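Local coordinates for superoxide dismutase (Acidilobus saccharovorans, PDB 4FFK), which catalyses the dismutation of superoxide to molecular oxygen and hydrogen peroxide at an iron centre, at residues D45-G50 / F180-Y185; H92-L97 / E209-K214; K129-A134 / G142-A147. All coordinates share one frame; numbering follows the deposited sequence.

Interaction 1 of 3, residues D45-G50 / F180-Y185; sequences DKHHLG and FEHAYY. With FE (Fe (III) ion), chain B.
H47, on helix 37-66, and H182, in the turn that follows strand 172-178, hold their backbones 8.2 Å apart, CA to CA. Both CB atoms point across to the other segment. The side chains then run past each other in opposite directions, and the imidazoles form a face-to-face stack. The ring centroids are 3.8 Å apart and the planes differ by 13°. CG of each histidine lies over the centre of the other ring. The overlap extends to aliphatic carbons on both sides. H47 NE2 comes within 3.3 Å of H182 CB, and H47 CB makes a CH-pi contact over the H182 face, 4.2 Å from the centroid. The H182 ring is placed by a first torsion that sets CG between the backbone N and the carbonyl carbon (chi1 65°). The opposite face of this ring meets F180 CB, offset toward the rim.

The stack lies beside the iron site of the Fe/Mn superoxide dismutase fold, where the alpha-hairpin domain meets the C-terminal domain. H47 is a second-shell neighbour of the ligand H182, whose NE2 binds the iron(III) ion at 2.1 Å. H43, H92, D178 and a water complete the five ligands. Both rings also reach the second subunit. H182 ND1 is hydrogen-bonded to E181 of the second subunit, and H47 NE2 to Y185 OH of that same subunit.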
loop_
_atom_site.group_PDB
_atom_site.type_symbol
_atom_site.label_atom_id
_atom_site.label_comp_id
_atom_site.label_asym_id
_atom_site.label_seq_id
_atom_site.Cartn_x
_atom_site.Cartn_y
_atom_site.Cartn_z
ATOM N N ASP A 45 -24.226 -2.565 -10.425
ATOM C CA ASP A 45 -24.266 -3.024 -11.796
ATOM C C ASP A 45 -23.094 -2.452 -12.528
ATOM O O ASP A 45 -22.804 -2.884 -13.641
ATOM C CB ASP A 45 -25.491 -2.474 -12.561
ATOM C CG ASP A 45 -26.804 -2.932 -12.024
ATOM O OD1 ASP A 45 -27.851 -2.247 -12.346
ATOM O OD2 ASP A 45 -26.835 -3.939 -11.338
ATOM N N LYS A 46 -22.416 -1.456 -11.937
ATOM C CA LYS A 46 -21.244 -0.920 -12.612
ATOM C C LYS A 46 -19.975 -1.162 -11.820
ATOM O O LYS A 46 -19.092 -1.847 -12.299
ATOM C CB LYS A 46 -21.417 0.539 -12.944
ATOM C CG LYS A 46 -22.630 0.719 -13.862
ATOM C CD LYS A 46 -22.650 2.112 -14.279
ATOM C CE LYS A 46 -23.003 2.133 -15.746
ATOM N NZ LYS A 46 -24.375 2.590 -15.855
ATOM N N HIS A 47 -19.921 -0.673 -10.590
ATOM C CA HIS A 47 -18.650 -0.859 -9.835
ATOM C C HIS A 47 -18.439 -2.300 -9.519
ATOM O O HIS A 47 -17.399 -2.829 -9.838
ATOM C CB HIS A 47 -18.669 -0.056 -8.513
ATOM C CG HIS A 47 -18.628 1.391 -8.734
ATOM N ND1 HIS A 47 -17.484 2.035 -9.165
ATOM C CD2 HIS A 47 -19.592 2.330 -8.648
ATOM C CE1 HIS A 47 -17.749 3.324 -9.319
ATOM N NE2 HIS A 47 -19.018 3.525 -9.010
ATOM N N HIS A 48 -19.428 -3.001 -8.925
ATOM C CA HIS A 48 -19.220 -4.378 -8.541
ATOM C C HIS A 48 -18.924 -5.203 -9.810
ATOM O O HIS A 48 -17.990 -5.987 -9.832
ATOM C CB HIS A 48 -20.415 -4.940 -7.767
ATOM C CG HIS A 48 -20.233 -6.337 -7.281
ATOM N ND1 HIS A 48 -21.115 -6.912 -6.405
ATOM C CD2 HIS A 48 -19.247 -7.249 -7.471
ATOM C CE1 HIS A 48 -20.722 -8.140 -6.123
ATOM N NE2 HIS A 48 -19.563 -8.346 -6.724
ATOM N N LEU A 49 -19.747 -5.006 -10.825
ATOM C CA LEU A 49 -19.510 -5.647 -12.121
ATOM C C LEU A 49 -18.033 -5.455 -12.589
ATOM O O LEU A 49 -17.407 -6.415 -12.989
ATOM C CB LEU A 49 -20.455 -5.107 -13.189
ATOM C CG LEU A 49 -20.178 -5.740 -14.552
ATOM C CD1 LEU A 49 -20.355 -7.192 -14.421
ATOM C CD2 LEU A 49 -21.194 -5.133 -15.550
ATOM N N GLY A 50 -17.530 -4.226 -12.560
ATOM C CA GLY A 50 -16.139 -3.889 -12.927
ATOM C C GLY A 50 -15.143 -4.747 -12.173
ATOM O O GLY A 50 -14.181 -5.227 -12.779
ATOM N N PHE A 180 -15.606 3.222 -0.010
ATOM C CA PHE A 180 -15.285 3.908 -1.200
ATOM C C PHE A 180 -16.331 4.982 -1.444
ATOM O O PHE A 180 -17.503 4.783 -1.176
ATOM C CB PHE A 180 -15.403 2.991 -2.380
ATOM C CG PHE A 180 -14.212 2.159 -2.623
ATOM C CD1 PHE A 180 -13.534 2.331 -3.843
ATOM C CD2 PHE A 180 -13.795 1.187 -1.694
ATOM C CE1 PHE A 180 -12.398 1.484 -4.174
ATOM C CE2 PHE A 180 -12.654 0.386 -1.993
ATOM C CZ PHE A 180 -11.997 0.567 -3.247
ATOM N N GLU A 181 -15.892 6.088 -1.999
ATOM C CA GLU A 181 -16.821 7.196 -2.160
ATOM C C GLU A 181 -18.034 6.813 -2.970
ATOM O O GLU A 181 -19.126 7.339 -2.784
ATOM C CB GLU A 181 -16.098 8.315 -2.819
ATOM C CG GLU A 181 -15.160 8.976 -1.783
ATOM C CD GLU A 181 -14.165 9.891 -2.384
ATOM O OE1 GLU A 181 -13.842 9.786 -3.587
ATOM O OE2 GLU A 181 -13.673 10.774 -1.659
ATOM N N HIS A 182 -17.857 5.904 -3.927
ATOM C CA HIS A 182 -19.023 5.569 -4.743
ATOM C C HIS A 182 -20.163 4.889 -3.970
ATOM O O HIS A 182 -21.294 4.928 -4.444
ATOM C CB HIS A 182 -18.656 4.709 -5.940
ATOM C CG HIS A 182 -18.156 3.386 -5.559
ATOM N ND1 HIS A 182 -16.861 3.001 -5.819
ATOM C CD2 HIS A 182 -18.734 2.366 -4.878
ATOM C CE1 HIS A 182 -16.668 1.788 -5.359
ATOM N NE2 HIS A 182 -17.801 1.358 -4.803
ATOM N N ALA A 183 -19.872 4.368 -2.783
ATOM C CA ALA A 183 -20.882 3.706 -1.981
ATOM C C ALA A 183 -21.860 4.769 -1.491
ATOM O O ALA A 183 -23.003 4.442 -1.191
ATOM C CB ALA A 183 -20.258 2.942 -0.808
ATOM N N TYR A 184 -21.416 6.018 -1.422
ATOM C CA TYR A 184 -22.245 7.037 -0.713
ATOM C C TYR A 184 -22.328 8.342 -1.384
ATOM O O TYR A 184 -23.137 9.193 -1.004
ATOM C CB TYR A 184 -21.773 7.207 0.719
ATOM C CG TYR A 184 -20.335 7.573 0.897
ATOM C CD1 TYR A 184 -19.926 8.858 0.763
ATOM C CD2 TYR A 184 -19.377 6.608 1.245
ATOM C CE1 TYR A 184 -18.595 9.251 0.971
ATOM C CE2 TYR A 184 -18.035 6.989 1.395
ATOM C CZ TYR A 184 -17.670 8.292 1.299
ATOM O OH TYR A 184 -16.413 8.727 1.497
ATOM N N TYR A 185 -21.483 8.582 -2.383
ATOM C CA TYR A 185 -21.362 9.925 -2.876
ATOM C C TYR A 185 -22.643 10.445 -3.500
ATOM O O TYR A 185 -22.875 11.661 -3.474
ATOM C CB TYR A 185 -20.223 10.088 -3.920
ATOM C CG TYR A 185 -19.475 11.334 -3.697
ATOM C CD1 TYR A 185 -18.567 11.424 -2.650
ATOM C CD2 TYR A 185 -19.690 12.467 -4.468
ATOM C CE1 TYR A 185 -17.890 12.600 -2.398
ATOM C CE2 TYR A 185 -19.007 13.652 -4.207
ATOM C CZ TYR A 185 -18.133 13.718 -3.181
ATOM O OH TYR A 185 -17.459 14.876 -2.952
HETATM FE FE FE B . -18.050 -0.326 -3.557
HETATM O O HOH W 1 -16.048 -0.382 -3.114
#

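Interaction 2 of 3, residues H92-L97 / E209-K214; sequences HTLYWL and EARYQK. With FE (Fe (III) ion), chain B.
L94 and L97, at the C-terminal end of helix 75-97, pack against the guanidinium of R211 on helix 205-216. Leucine methyls meet a charged group here by van der Waals packing, with no hydrogen bond across the segments. L94 CD1 lies over one face of the guanidinium, nearer its rim than its centre. This methyl is 3.4 Å from R211 NH1 and equally near CZ, with R211 NE at 3.5 Å. The CB of L94 is not aimed at R211, but with CG anti to the backbone N (chi1 -179°) the end of the chain comes nearer. L97 crosses R211 at about a right angle. Its CD1 is 3.7 Å from R211 NH2, and its CB is 3.8 Å from the same nitrogen. The arginine chain bends at chi3 (-57°), which turns its flat end to these leucines.

The charged group is buried, and its nitrogens have polar partners outside the two segments. NH1 forms a salt bridge with D207, and NE is hydrogen-bonded to L221 O of the third subunit. Within 209-214, Q213 NE2 donates to E209 OE2 at 2.7 Å in an almost straight bond (175°), one helical turn apart. The carboxylate oxygen is met on its syn side, but from well out of the carboxylate plane.

H92 takes no part in the leucine–arginine packing. It is an iron ligand carried by the same helix, with NE2 at 2.1 Å from the iron(III) ion. The contact joins the alpha-hairpin domain to the last helix of the chain, 205-216. L94 also rests on P173 and A176 of strand 172-178, Y212 packs on helix 111-121, and I222 of the third subunit touches L97 and R211.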
loop_
_atom_site.group_PDB
_atom_site.type_symbol
_atom_site.label_atom_id
_atom_site.label_comp_id
_atom_site.label_asym_id
_atom_site.label_seq_id
_atom_site.Cartn_x
_atom_site.Cartn_y
_atom_site.Cartn_z
ATOM N N HIS A 92 -17.955 -6.790 -2.127
ATOM C CA HIS A 92 -19.260 -6.221 -2.514
ATOM C C HIS A 92 -20.313 -7.244 -2.296
ATOM O O HIS A 92 -21.401 -6.907 -1.804
ATOM C CB HIS A 92 -19.282 -5.733 -3.939
ATOM C CG HIS A 92 -18.616 -4.420 -4.075
ATOM N ND1 HIS A 92 -17.247 -4.302 -4.220
ATOM C CD2 HIS A 92 -19.108 -3.165 -4.012
ATOM C CE1 HIS A 92 -16.931 -3.016 -4.234
ATOM N NE2 HIS A 92 -18.045 -2.301 -4.125
ATOM N N THR A 93 -20.012 -8.471 -2.689
ATOM C CA THR A 93 -20.949 -9.557 -2.465
ATOM C C THR A 93 -21.408 -9.638 -1.005
ATOM O O THR A 93 -22.604 -9.742 -0.736
ATOM C CB THR A 93 -20.360 -10.852 -2.895
ATOM O OG1 THR A 93 -20.058 -10.748 -4.287
ATOM C CG2 THR A 93 -21.371 -11.966 -2.641
ATOM N N LEU A 94 -20.455 -9.577 -0.086
ATOM C CA LEU A 94 -20.738 -9.503 1.356
ATOM C C LEU A 94 -21.561 -8.281 1.678
ATOM O O LEU A 94 -22.641 -8.359 2.334
ATOM C CB LEU A 94 -19.422 -9.448 2.128
ATOM C CG LEU A 94 -19.501 -9.399 3.644
ATOM C CD1 LEU A 94 -20.312 -10.594 4.144
ATOM C CD2 LEU A 94 -18.076 -9.447 4.206
ATOM N N TYR A 95 -21.064 -7.137 1.256
ATOM C CA TYR A 95 -21.752 -5.885 1.496
ATOM C C TYR A 95 -23.256 -5.957 1.164
ATOM O O TYR A 95 -24.060 -5.574 1.991
ATOM C CB TYR A 95 -21.111 -4.849 0.623
ATOM C CG TYR A 95 -21.656 -3.472 0.708
ATOM C CD1 TYR A 95 -22.131 -2.843 -0.431
ATOM C CD2 TYR A 95 -21.554 -2.731 1.906
ATOM C CE1 TYR A 95 -22.567 -1.571 -0.393
ATOM C CE2 TYR A 95 -21.950 -1.427 1.933
ATOM C CZ TYR A 95 -22.502 -0.876 0.794
ATOM O OH TYR A 95 -22.912 0.399 0.812
ATOM N N TRP A 96 -23.608 -6.413 -0.034
ATOM C CA TRP A 96 -25.060 -6.478 -0.377
ATOM C C TRP A 96 -25.814 -7.397 0.528
ATOM O O TRP A 96 -26.968 -7.090 0.882
ATOM C CB TRP A 96 -25.273 -6.957 -1.796
ATOM C CG TRP A 96 -24.420 -6.303 -2.800
ATOM C CD1 TRP A 96 -23.595 -6.925 -3.687
ATOM C CD2 TRP A 96 -24.340 -4.916 -3.074
ATOM N NE1 TRP A 96 -23.034 -6.017 -4.517
ATOM C CE2 TRP A 96 -23.430 -4.766 -4.157
ATOM C CE3 TRP A 96 -24.905 -3.774 -2.505
ATOM C CZ2 TRP A 96 -23.091 -3.521 -4.673
ATOM C CZ3 TRP A 96 -24.579 -2.531 -3.038
ATOM C CH2 TRP A 96 -23.667 -2.430 -4.108
ATOM N N LEU A 97 -25.205 -8.534 0.848
ATOM C CA LEU A 97 -25.836 -9.590 1.664
ATOM C C LEU A 97 -26.062 -9.105 3.083
ATOM O O LEU A 97 -27.033 -9.508 3.785
ATOM C CB LEU A 97 -24.998 -10.863 1.651
ATOM C CG LEU A 97 -24.987 -11.619 0.310
ATOM C CD1 LEU A 97 -23.906 -12.709 0.391
ATOM C CD2 LEU A 97 -26.421 -12.251 -0.022
ATOM N N GLU A 209 -25.349 -13.097 11.460
ATOM C CA GLU A 209 -25.499 -14.295 12.276
ATOM C C GLU A 209 -25.224 -15.580 11.523
ATOM O O GLU A 209 -24.447 -16.413 11.992
ATOM C CB GLU A 209 -26.935 -14.331 12.862
ATOM C CG GLU A 209 -27.213 -15.600 13.701
ATOM C CD GLU A 209 -26.289 -15.792 14.910
ATOM O OE1 GLU A 209 -25.549 -14.875 15.340
ATOM O OE2 GLU A 209 -26.317 -16.913 15.460
ATOM N N ALA A 210 -25.849 -15.760 10.369
ATOM C CA ALA A 210 -25.723 -17.011 9.614
ATOM C C ALA A 210 -24.266 -17.186 9.192
ATOM O O ALA A 210 -23.716 -18.290 9.221
ATOM C CB ALA A 210 -26.617 -17.020 8.385
ATOM N N ARG A 211 -23.643 -16.075 8.798
ATOM C CA ARG A 211 -22.236 -16.147 8.389
ATOM C C ARG A 211 -21.369 -16.484 9.588
ATOM O O ARG A 211 -20.460 -17.281 9.501
ATOM C CB ARG A 211 -21.787 -14.832 7.764
ATOM C CG ARG A 211 -20.393 -14.931 7.097
ATOM C CD ARG A 211 -20.176 -13.866 5.981
ATOM N NE ARG A 211 -21.191 -13.923 4.915
ATOM C CZ ARG A 211 -22.311 -13.179 4.920
ATOM N NH1 ARG A 211 -22.554 -12.333 5.927
ATOM N NH2 ARG A 211 -23.177 -13.286 3.940
ATOM N N TYR A 212 -21.674 -15.884 10.717
ATOM C CA TYR A 212 -20.929 -16.109 11.906
ATOM C C TYR A 212 -21.076 -17.561 12.360
ATOM O O TYR A 212 -20.104 -18.160 12.796
ATOM C CB TYR A 212 -21.399 -15.149 12.964
ATOM C CG TYR A 212 -20.837 -15.362 14.318
ATOM C CD1 TYR A 212 -21.674 -15.547 15.404
ATOM C CD2 TYR A 212 -19.467 -15.364 14.540
ATOM C CE1 TYR A 212 -21.153 -15.725 16.671
ATOM C CE2 TYR A 212 -18.947 -15.532 15.767
ATOM C CZ TYR A 212 -19.799 -15.722 16.841
ATOM O OH TYR A 212 -19.261 -15.887 18.061
ATOM N N GLN A 213 -22.289 -18.118 12.220
ATOM C CA GLN A 213 -22.480 -19.544 12.534
ATOM C C GLN A 213 -21.576 -20.412 11.670
ATOM O O GLN A 213 -20.886 -21.273 12.218
ATOM C CB GLN A 213 -23.952 -19.982 12.424
ATOM C CG GLN A 213 -24.828 -19.379 13.515
ATOM C CD GLN A 213 -24.475 -19.870 14.909
ATOM O OE1 GLN A 213 -23.858 -20.914 15.079
ATOM N NE2 GLN A 213 -24.858 -19.103 15.919
ATOM N N LYS A 214 -21.602 -20.179 10.353
ATOM C CA LYS A 214 -20.693 -20.833 9.395
ATOM C C LYS A 214 -19.235 -20.661 9.792
ATOM O O LYS A 214 -18.467 -21.625 9.756
ATOM C CB LYS A 214 -20.868 -20.300 7.979
ATOM C CG LYS A 214 -21.876 -21.000 7.113
ATOM C CD LYS A 214 -23.105 -20.139 6.939
ATOM C CE LYS A 214 -23.214 -19.553 5.550
ATOM N NZ LYS A 214 -23.729 -20.577 4.623
HETATM FE FE FE B . -18.050 -0.326 -3.557
HETATM O O HOH W 1 -16.048 -0.382 -3.114
#

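Interaction 3 of 3, residues K129-A134 / G142-A147; sequences KLFGDA and GWAILA
F131 of helix 124-136 lays its ring against strand 142-148, at A144, I145 and L146. This is helix-on-sheet packing in the C-terminal alpha/beta domain of the Fe/Mn superoxide dismutases. The strand is the middle one of a three-stranded antiparallel sheet. The helix segment runs roughly antiparallel to the strand segment, at 154°, with the axes 8.2 Å apart at their closest.

From CA, the CB of F131 points to the strand. CG is anti to the backbone N (chi1 -169°), and this brings the ring to the strand. The far end of the ring, CE1, CE2 and CZ, makes the contact. CE2 meets the backbone edge-on: it is 3.3 Å from I145 C and equally close to L146 N. It also touches L146 CB at 4.1 Å. CZ, at the tip, is 3.5 Å from A144 O and 3.8 Å from A144 CB. The methyl of A144, its CB, stands over one face of the F131 ring, 25° off the ring normal, in a CH-pi contact. One alanine thus meets both the face and the tip of the phenylalanine.

Replacing F131 by an alanine would probably open a gap between helix and sheet and leave the A144 methyl without the ring face it packs on.

Further along the helix, A134 CB meets A144 CB at 4.2 Å. A134, L130 and D133 also pack on V75 of the third subunit. Well away from the strand, K129 forms a salt bridge with D133 one turn on: K129 NZ is 2.8 Å from D133 OD2, whose syn lone pair it takes.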
loop_
_atom_site.group_PDB
_atom_site.type_symbol
_atom_site.label_atom_id
_atom_site.label_comp_id
_atom_site.label_asym_id
_atom_site.label_seq_id
_atom_site.Cartn_x
_atom_site.Cartn_y
_atom_site.Cartn_z
ATOM N N LYS A 129 -19.852 2.164 17.928
ATOM C CA LYS A 129 -18.977 3.299 17.922
ATOM C C LYS A 129 -17.617 3.008 17.339
ATOM O O LYS A 129 -17.080 3.799 16.586
ATOM C CB LYS A 129 -18.783 3.773 19.332
ATOM C CG LYS A 129 -17.680 4.786 19.555
ATOM C CD LYS A 129 -18.034 6.090 18.979
ATOM C CE LYS A 129 -16.902 7.073 19.256
ATOM N NZ LYS A 129 -16.765 7.997 18.074
ATOM N N LEU A 130 -17.031 1.891 17.721
ATOM C CA LEU A 130 -15.675 1.641 17.256
ATOM C C LEU A 130 -15.770 1.242 15.787
ATOM O O LEU A 130 -14.962 1.669 15.001
ATOM C CB LEU A 130 -15.051 0.505 18.029
ATOM C CG LEU A 130 -13.619 0.047 17.724
ATOM C CD1 LEU A 130 -12.615 1.187 17.882
ATOM C CD2 LEU A 130 -13.267 -1.164 18.639
ATOM N N PHE A 131 -16.740 0.419 15.452
ATOM C CA PHE A 131 -16.884 -0.003 14.061
ATOM C C PHE A 131 -17.171 1.181 13.135
ATOM O O PHE A 131 -16.549 1.325 12.059
ATOM C CB PHE A 131 -17.967 -1.015 13.923
ATOM C CG PHE A 131 -17.980 -1.679 12.568
ATOM C CD1 PHE A 131 -18.820 -1.252 11.576
ATOM C CD2 PHE A 131 -17.051 -2.688 12.274
ATOM C CE1 PHE A 131 -18.806 -1.907 10.299
ATOM C CE2 PHE A 131 -17.048 -3.299 10.992
ATOM C CZ PHE A 131 -17.939 -2.911 10.057
ATOM N N GLY A 132 -18.113 2.035 13.543
ATOM C CA GLY A 132 -18.358 3.286 12.837
ATOM C C GLY A 132 -17.132 4.122 12.666
ATOM O O GLY A 132 -16.869 4.683 11.580
ATOM N N ASP A 133 -16.333 4.254 13.722
ATOM C CA ASP A 133 -15.137 5.023 13.601
ATOM C C ASP A 133 -14.128 4.348 12.669
ATOM O O ASP A 133 -13.428 5.045 11.924
ATOM C CB ASP A 133 -14.473 5.242 14.935
ATOM C CG ASP A 133 -15.205 6.264 15.806
ATOM O OD1 ASP A 133 -16.167 6.906 15.317
ATOM O OD2 ASP A 133 -14.756 6.437 16.967
ATOM N N ALA A 134 -14.098 3.019 12.667
ATOM C CA ALA A 134 -13.145 2.275 11.806
ATOM C C ALA A 134 -13.544 2.572 10.356
ATOM O O ALA A 134 -12.667 2.829 9.515
ATOM C CB ALA A 134 -13.211 0.739 12.080
ATOM N N GLY A 142 -11.986 2.177 1.037
ATOM C CA GLY A 142 -11.826 0.809 1.524
ATOM C C GLY A 142 -13.088 0.405 2.233
ATOM O O GLY A 142 -14.171 0.749 1.813
ATOM N N TRP A 143 -12.892 -0.291 3.342
ATOM C CA TRP A 143 -13.987 -1.032 3.997
ATOM C C TRP A 143 -13.675 -1.050 5.470
ATOM O O TRP A 143 -12.509 -1.007 5.903
ATOM C CB TRP A 143 -13.935 -2.500 3.611
ATOM C CG TRP A 143 -14.103 -2.660 2.143
ATOM C CD1 TRP A 143 -13.143 -2.493 1.207
ATOM C CD2 TRP A 143 -15.316 -2.931 1.474
ATOM N NE1 TRP A 143 -13.671 -2.679 -0.050
ATOM C CE2 TRP A 143 -15.011 -2.984 0.089
ATOM C CE3 TRP A 143 -16.648 -3.221 1.916
ATOM C CZ2 TRP A 143 -15.970 -3.252 -0.870
ATOM C CZ3 TRP A 143 -17.600 -3.497 0.923
ATOM C CH2 TRP A 143 -17.264 -3.505 -0.428
ATOM N N ALA A 144 -14.740 -1.170 6.254
ATOM C CA ALA A 144 -14.558 -1.674 7.623
ATOM C C ALA A 144 -15.252 -3.010 7.647
ATOM O O ALA A 144 -16.297 -3.209 6.991
ATOM C CB ALA A 144 -15.141 -0.710 8.661
ATOM N N ILE A 145 -14.663 -3.958 8.378
ATOM C CA ILE A 145 -15.133 -5.291 8.392
ATOM C C ILE A 145 -15.177 -5.812 9.829
ATOM O O ILE A 145 -14.259 -5.581 10.564
ATOM C CB ILE A 145 -14.217 -6.216 7.591
ATOM C CG1 ILE A 145 -14.358 -5.968 6.090
ATOM C CG2 ILE A 145 -14.601 -7.652 7.898
ATOM C CD1 ILE A 145 -13.300 -6.737 5.289
ATOM N N LEU A 146 -16.279 -6.458 10.196
ATOM C CA LEU A 146 -16.350 -7.178 11.459
ATOM C C LEU A 146 -16.016 -8.593 11.060
ATOM O O LEU A 146 -16.665 -9.129 10.190
ATOM C CB LEU A 146 -17.792 -7.142 12.039
ATOM C CG LEU A 146 -17.822 -7.960 13.366
ATOM C CD1 LEU A 146 -16.831 -7.549 14.450
ATOM C CD2 LEU A 146 -19.209 -7.864 13.889
ATOM N N ALA A 147 -14.928 -9.136 11.588
ATOM C CA ALA A 147 -14.484 -10.444 11.194
ATOM C C ALA A 147 -14.404 -11.378 12.387
ATOM O O ALA A 147 -14.254 -10.957 13.543
ATOM C CB ALA A 147 -13.117 -10.356 10.542
#

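Interactions 1 and 2 share the iron(III) ion and its bound water. H182 NE2 and H92 NE2, one from each, are 3.7 Å apart around the metal. A second bridge runs from H48 to W96, where ND1 and NE1 are 2.8 Å apart, probably hydrogen-bonded. The strand of interaction 3, not its helix contact, reaches the site. W143 CZ2 lies 3.5 Å from H92 CE1, and G142 N lies 3.4 Å from F180 CD2. Along the chain, the segments of interactions 1 and 2 alternate, and interaction 3 is nested inside both loops. Interaction 1 meets the second subunit, while interactions 2 and 3 meet the third.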